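Local atomic coordinates of hypothetical protein (PDB entry 1QYI), a protein that is of unknown function but belongs to the HAD-like hydrolase family and so probably acts as a phosphatase or a related hydrolase. Residues Lys2-Asp7 with Gly367-Val372; Val222-Leu227 with Pro256-Asp261. All blocks are in the same frame, centred on the assembly; numbering follows the deposited sequence.

Contact 1 of 2, residues Lys2-Asp7 with Gly367-Val372; sequences KKILFD and GELRGV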
loop_
_atom_site.group_PDB
_atom_site.type_symbol
_atom_site.label_atom_id
_atom_site.label_comp_id
_atom_site.label_asym_id
_atom_site.label_seq_id
_atom_site.Cartn_x
_atom_site.Cartn_y
_atom_site.Cartn_z
ATOM N N LYS A 2 -11.961 -29.014 -4.606
ATOM C CA LYS A 2 -10.840 -28.349 -5.271
ATOM C C LYS A 2 -10.988 -26.850 -5.126
ATOM O O LYS A 2 -12.019 -26.280 -5.484
ATOM C CB LYS A 2 -10.778 -28.704 -6.759
ATOM C CG LYS A 2 -10.257 -30.093 -7.057
ATOM C CD LYS A 2 -10.029 -30.268 -8.549
ATOM C CE LYS A 2 -9.713 -31.712 -8.910
ATOM N NZ LYS A 2 -8.468 -32.205 -8.274
ATOM N N LYS A 3 -9.951 -26.213 -4.599
ATOM C CA LYS A 3 -9.980 -24.778 -4.391
ATOM C C LYS A 3 -8.818 -24.055 -5.058
ATOM O O LYS A 3 -7.751 -24.621 -5.287
ATOM C CB LYS A 3 -9.991 -24.470 -2.891
ATOM C CG LYS A 3 -11.385 -24.242 -2.316
ATOM C CD LYS A 3 -11.341 -23.939 -0.823
ATOM C CE LYS A 3 -12.612 -23.243 -0.351
ATOM N NZ LYS A 3 -12.716 -21.863 -0.913
ATOM N N ILE A 4 -9.045 -22.792 -5.386
ATOM C CA ILE A 4 -8.023 -21.977 -6.011
ATOM C C ILE A 4 -7.998 -20.646 -5.275
ATOM O O ILE A 4 -8.932 -19.867 -5.365
ATOM C CB ILE A 4 -8.310 -21.775 -7.505
ATOM C CG1 ILE A 4 -7.370 -20.704 -8.060
ATOM C CG2 ILE A 4 -9.756 -21.412 -7.687
ATOM C CD1 ILE A 4 -7.337 -20.669 -9.575
ATOM N N LEU A 5 -6.914 -20.412 -4.543
ATOM C CA LEU A 5 -6.773 -19.202 -3.770
ATOM C C LEU A 5 -6.024 -18.123 -4.539
ATOM O O LEU A 5 -4.902 -18.340 -5.020
ATOM C CB LEU A 5 -6.069 -19.510 -2.451
ATOM C CG LEU A 5 -6.547 -20.778 -1.739
ATOM C CD1 LEU A 5 -5.778 -20.943 -0.446
ATOM C CD2 LEU A 5 -8.048 -20.714 -1.470
ATOM N N PHE A 6 -6.662 -16.954 -4.632
ATOM C CA PHE A 6 -6.137 -15.788 -5.344
ATOM C C PHE A 6 -5.575 -14.702 -4.440
ATOM O O PHE A 6 -5.997 -14.526 -3.295
ATOM C CB PHE A 6 -7.249 -15.157 -6.181
ATOM C CG PHE A 6 -7.576 -15.910 -7.440
ATOM C CD1 PHE A 6 -6.772 -15.767 -8.573
ATOM C CD2 PHE A 6 -8.696 -16.743 -7.502
ATOM C CE1 PHE A 6 -7.077 -16.432 -9.749
ATOM C CE2 PHE A 6 -9.012 -17.416 -8.671
ATOM C CZ PHE A 6 -8.198 -17.261 -9.805
ATOM N N ASP A 7 -4.610 -13.966 -4.976
ATOM C CA ASP A 7 -4.020 -12.832 -4.273
ATOM C C ASP A 7 -4.608 -11.643 -5.023
ATOM O O ASP A 7 -5.034 -11.798 -6.165
ATOM C CB ASP A 7 -2.498 -12.849 -4.390
ATOM C CG ASP A 7 -1.849 -11.651 -3.724
ATOM O OD1 ASP A 7 -2.406 -11.130 -2.735
ATOM O OD2 ASP A 7 -0.768 -11.230 -4.182
ATOM N N GLY A 367 -5.115 -14.207 -17.325
ATOM C CA GLY A 367 -5.782 -14.815 -18.464
ATOM C C GLY A 367 -5.224 -16.169 -18.866
ATOM O O GLY A 367 -5.972 -17.116 -19.138
ATOM N N GLU A 368 -3.900 -16.254 -18.897
ATOM C CA GLU A 368 -3.200 -17.471 -19.271
ATOM C C GLU A 368 -3.345 -18.574 -18.232
ATOM O O GLU A 368 -2.634 -19.579 -18.280
ATOM C CB GLU A 368 -1.716 -17.162 -19.499
ATOM C CG GLU A 368 -1.432 -16.475 -20.829
ATOM C CD GLU A 368 0.037 -16.124 -21.017
ATOM O OE1 GLU A 368 0.898 -16.847 -20.462
ATOM O OE2 GLU A 368 0.330 -15.139 -21.740
ATOM N N LEU A 369 -4.273 -18.391 -17.302
ATOM C CA LEU A 369 -4.497 -19.378 -16.245
ATOM C C LEU A 369 -5.158 -20.654 -16.764
ATOM O O LEU A 369 -4.976 -21.730 -16.190
ATOM C CB LEU A 369 -5.354 -18.773 -15.128
ATOM C CG LEU A 369 -5.742 -19.701 -13.975
ATOM C CD1 LEU A 369 -4.491 -20.171 -13.244
ATOM C CD2 LEU A 369 -6.665 -18.970 -13.016
ATOM N N ARG A 370 -5.927 -20.539 -17.843
ATOM C CA ARG A 370 -6.586 -21.708 -18.410
ATOM C C ARG A 370 -5.558 -22.718 -18.920
ATOM O O ARG A 370 -5.749 -23.929 -18.795
ATOM C CB ARG A 370 -7.501 -21.309 -19.566
ATOM C CG ARG A 370 -8.860 -20.789 -19.169
ATOM C CD ARG A 370 -9.734 -20.700 -20.405
ATOM N NE ARG A 370 -11.078 -20.227 -20.121
ATOM C CZ ARG A 370 -11.364 -18.998 -19.709
ATOM N NH1 ARG A 370 -10.394 -18.113 -19.532
ATOM N NH2 ARG A 370 -12.627 -18.653 -19.478
ATOM N N GLY A 371 -4.473 -22.207 -19.495
ATOM C CA GLY A 371 -3.431 -23.064 -20.028
ATOM C C GLY A 371 -2.875 -24.005 -18.987
ATOM O O GLY A 371 -2.548 -25.151 -19.286
ATOM N N VAL A 372 -2.774 -23.520 -17.755
ATOM C CA VAL A 372 -2.259 -24.321 -16.662
ATOM C C VAL A 372 -3.256 -25.372 -16.209
ATOM O O VAL A 372 -2.875 -26.496 -15.879
ATOM C CB VAL A 372 -1.920 -23.450 -15.455
ATOM C CG1 VAL A 372 -1.338 -24.307 -14.345
ATOM C CG2 VAL A 372 -0.948 -22.365 -15.867
#

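Contact 2 of 2, residues Val222-Leu227 with Pro256-Asp261; sequences VLLNDL and PYFEAD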
loop_
_atom_site.group_PDB
_atom_site.type_symbol
_atom_site.label_atom_id
_atom_site.label_comp_id
_atom_site.label_asym_id
_atom_site.label_seq_id
_atom_site.Cartn_x
_atom_site.Cartn_y
_atom_site.Cartn_z
ATOM N N VAL A 222 -15.567 -13.866 -16.852
ATOM C CA VAL A 222 -15.867 -15.083 -17.611
ATOM C C VAL A 222 -14.949 -16.209 -17.148
ATOM O O VAL A 222 -15.346 -17.371 -17.096
ATOM C CB VAL A 222 -15.656 -14.880 -19.133
ATOM C CG1 VAL A 222 -15.899 -16.196 -19.869
ATOM C CG2 VAL A 222 -16.594 -13.805 -19.661
ATOM N N LEU A 223 -13.710 -15.849 -16.824
ATOM C CA LEU A 223 -12.720 -16.806 -16.348
ATOM C C LEU A 223 -13.131 -17.345 -14.988
ATOM O O LEU A 223 -13.076 -18.547 -14.746
ATOM C CB LEU A 223 -11.343 -16.139 -16.249
ATOM C CG LEU A 223 -10.269 -16.772 -15.348
ATOM C CD1 LEU A 223 -9.891 -18.165 -15.857
ATOM C CD2 LEU A 223 -9.054 -15.853 -15.303
ATOM N N LEU A 224 -13.543 -16.451 -14.097
ATOM C CA LEU A 224 -13.966 -16.859 -12.757
ATOM C C LEU A 224 -15.218 -17.721 -12.836
ATOM O O LEU A 224 -15.343 -18.722 -12.133
ATOM C CB LEU A 224 -14.240 -15.628 -11.888
ATOM C CG LEU A 224 -13.020 -14.749 -11.611
ATOM C CD1 LEU A 224 -13.433 -13.543 -10.785
ATOM C CD2 LEU A 224 -11.957 -15.569 -10.893
ATOM N N ASN A 225 -16.141 -17.314 -13.702
ATOM C CA ASN A 225 -17.393 -18.026 -13.910
ATOM C C ASN A 225 -17.134 -19.454 -14.392
ATOM O O ASN A 225 -17.699 -20.401 -13.855
ATOM C CB ASN A 225 -18.248 -17.264 -14.928
ATOM C CG ASN A 225 -19.682 -17.751 -14.969
ATOM O OD1 ASN A 225 -20.354 -17.843 -13.935
ATOM N ND2 ASN A 225 -20.166 -18.051 -16.166
ATOM N N ASP A 226 -16.281 -19.613 -15.401
ATOM C CA ASP A 226 -15.977 -20.948 -15.905
ATOM C C ASP A 226 -15.230 -21.739 -14.842
ATOM O O ASP A 226 -15.424 -22.944 -14.713
ATOM C CB ASP A 226 -15.128 -20.888 -17.178
ATOM C CG ASP A 226 -15.773 -20.070 -18.276
ATOM O OD1 ASP A 226 -17.023 -20.005 -18.339
ATOM O OD2 ASP A 226 -15.018 -19.506 -19.098
ATOM N N LEU A 227 -14.368 -21.062 -14.085
ATOM C CA LEU A 227 -13.605 -21.715 -13.025
ATOM C C LEU A 227 -14.579 -22.401 -12.078
ATOM O O LEU A 227 -14.353 -23.536 -11.650
ATOM C CB LEU A 227 -12.772 -20.686 -12.261
ATOM C CG LEU A 227 -11.247 -20.669 -12.413
ATOM C CD1 LEU A 227 -10.822 -21.002 -13.829
ATOM C CD2 LEU A 227 -10.746 -19.288 -11.999
ATOM N N PRO A 256 -19.118 -11.038 -6.221
ATOM C CA PRO A 256 -20.072 -12.147 -6.350
ATOM C C PRO A 256 -19.456 -13.528 -6.630
ATOM O O PRO A 256 -20.123 -14.554 -6.460
ATOM C CB PRO A 256 -20.991 -11.671 -7.476
ATOM C CG PRO A 256 -21.049 -10.189 -7.230
ATOM C CD PRO A 256 -19.592 -9.850 -6.960
ATOM N N TYR A 257 -18.189 -13.550 -7.046
ATOM C CA TYR A 257 -17.480 -14.802 -7.351
ATOM C C TYR A 257 -16.643 -15.292 -6.178
ATOM O O TYR A 257 -15.921 -16.280 -6.300
ATOM C CB TYR A 257 -16.550 -14.610 -8.547
ATOM C CG TYR A 257 -17.264 -14.189 -9.801
ATOM C CD1 TYR A 257 -18.048 -15.097 -10.521
ATOM C CD2 TYR A 257 -17.171 -12.881 -10.265
ATOM C CE1 TYR A 257 -18.723 -14.707 -11.673
ATOM C CE2 TYR A 257 -17.837 -12.475 -11.407
ATOM C CZ TYR A 257 -18.613 -13.386 -12.109
ATOM O OH TYR A 257 -19.280 -12.960 -13.233
ATOM N N PHE A 258 -16.747 -14.603 -5.046
ATOM C CA PHE A 258 -15.987 -14.964 -3.857
ATOM C C PHE A 258 -16.882 -14.943 -2.626
ATOM O O PHE A 258 -17.459 -13.908 -2.305
ATOM C CB PHE A 258 -14.846 -13.968 -3.646
ATOM C CG PHE A 258 -13.894 -13.883 -4.793
ATOM C CD1 PHE A 258 -12.781 -14.709 -4.849
ATOM C CD2 PHE A 258 -14.110 -12.981 -5.829
ATOM C CE1 PHE A 258 -11.900 -14.638 -5.914
ATOM C CE2 PHE A 258 -13.231 -12.904 -6.901
ATOM C CZ PHE A 258 -12.124 -13.735 -6.944
ATOM N N GLU A 259 -16.999 -16.074 -1.938
ATOM C CA GLU A 259 -17.809 -16.145 -0.722
ATOM C C GLU A 259 -17.117 -15.337 0.364
ATOM O O GLU A 259 -15.914 -15.463 0.559
ATOM C CB GLU A 259 -17.942 -17.588 -0.247
ATOM C CG GLU A 259 -19.364 -18.074 -0.180
ATOM C CD GLU A 259 -20.029 -18.054 -1.532
ATOM O OE1 GLU A 259 -20.212 -16.946 -2.083
ATOM O OE2 GLU A 259 -20.354 -19.150 -2.046
ATOM N N ALA A 260 -17.880 -14.527 1.086
ATOM C CA ALA A 260 -17.306 -13.706 2.140
ATOM C C ALA A 260 -16.531 -14.492 3.204
ATOM O O ALA A 260 -15.620 -13.949 3.837
ATOM C CB ALA A 260 -18.399 -12.865 2.805
ATOM N N ASP A 261 -16.875 -15.760 3.409
ATOM C CA ASP A 261 -16.182 -16.556 4.421
ATOM C C ASP A 261 -14.836 -17.086 3.948
ATOM O O ASP A 261 -14.066 -17.656 4.725
ATOM C CB ASP A 261 -17.062 -17.721 4.881
ATOM C CG ASP A 261 -17.313 -17.699 6.377
ATOM O OD1 ASP A 261 -18.221 -18.420 6.845
ATOM O OD2 ASP A 261 -16.597 -16.956 7.087
#

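Contact 1 of 2, residues Lys2-Asp7 with Gly367-Val372
Strand 3-6, the first in sequence and lying inside the parallel sheet of a HAD-like Rossmann fold between 233-237 and 318-322, meets the 367-372 segment, on the last helix of the chain, through one leucine side chain. I4 and F6, on the same face of the strand, both touch L369. L369 CD2 is the shared atom: I4 CD1 lies 3.9 Å from CD2 of L369, tip to tip, and F6 CZ reaches the same L369 CD2 at 3.9 Å. The methyl sits at the edge of the phenyl ring, near its plane. With CG1 of I4 anti to the backbone N (chi1 169°) and CG of L369 likewise (chi1 177°), the two side chains span the gap between CA atoms of I4 and L369 that stay 11.1 Å apart. L224 and L227 of helix 217-229 and L366 pack against F6, and F12 meets its ring edge-to-face. Beyond F6, the D7 carboxylate lies close to D323 and D327, consistent with a HAD active site. L369 thus reaches into the apolar layer between the sheet and its covering helices, with V372 on strand 361-363, as in the three-layered α/β Rossmann-like fold of HAD proteins.

Contact 2 of 2, residues Val222-Leu227 with Pro256-Asp261
D226 OD2 meets R370 NH2 in a salt bridge on one side of helix 217-229, while on another side of the same helix L224 and N225 pack against Y257 and F258. In the Rossmann-type fold of HAD proteins this helix precedes strand 233-237, and the 256-261 loop follows the next helix, 242-252, on its way to the edge strand 263-264. The contact thus joins the helix entering one strand to the connection that enters its neighbour in the sheet.

L224 does most of the work. Its CB stands over one face of the Y257 ring, 4.2 Å from the ring centroid and 22° off the normal, a CH-pi contact displaced toward the CG side of the ring. Further out, CD1 of L224 lies past the rim, 3.8 Å from CD2 of Y257. The same methyl also meets F258, where L224 CD1 lies 3.9 Å from CE2; here the two side chains cross at about a right angle. For L224 the chi1 of -64° sets CG beside the backbone N and anti to the carbonyl carbon, and the extended chi2 (178°) then sends CD1 on toward Y257 and F258. F258 is buried against F6, F12, L234 and I236, whereas Y257 is partly exposed and L234 also touches it. Y257 O accepts a weak hydrogen bond from K228 NZ, a second tie from this loop to the helix. At the solvent-facing border N225 leans on the tyrosine from further along the helix, its amide plane turned well away from the ring plane, with N225 CB 4.2 Å from Y257 CE1.

How the contacts relate
Contact 1 is wholly buried and apolar, made by three side chains at the sheet; contact 2 is larger and spans from buried L224 and F258 to exposed N225. Helix 217-229 connects them: F6 CZ of contact 1 lies 3.9 Å from L227 CD2. The two centres are 11 Å apart, and the buried parts of both, L369 with I4 and F6 and L224 with F258, share the apolar layer around F6. Their chemistry differs accordingly: one leucine methyl meets an isoleucine tip and a ring edge in contact 1, while contact 2 sets a leucine over a ring face. The charged link between the two, from R370 to D226, lies outside the packed side chains.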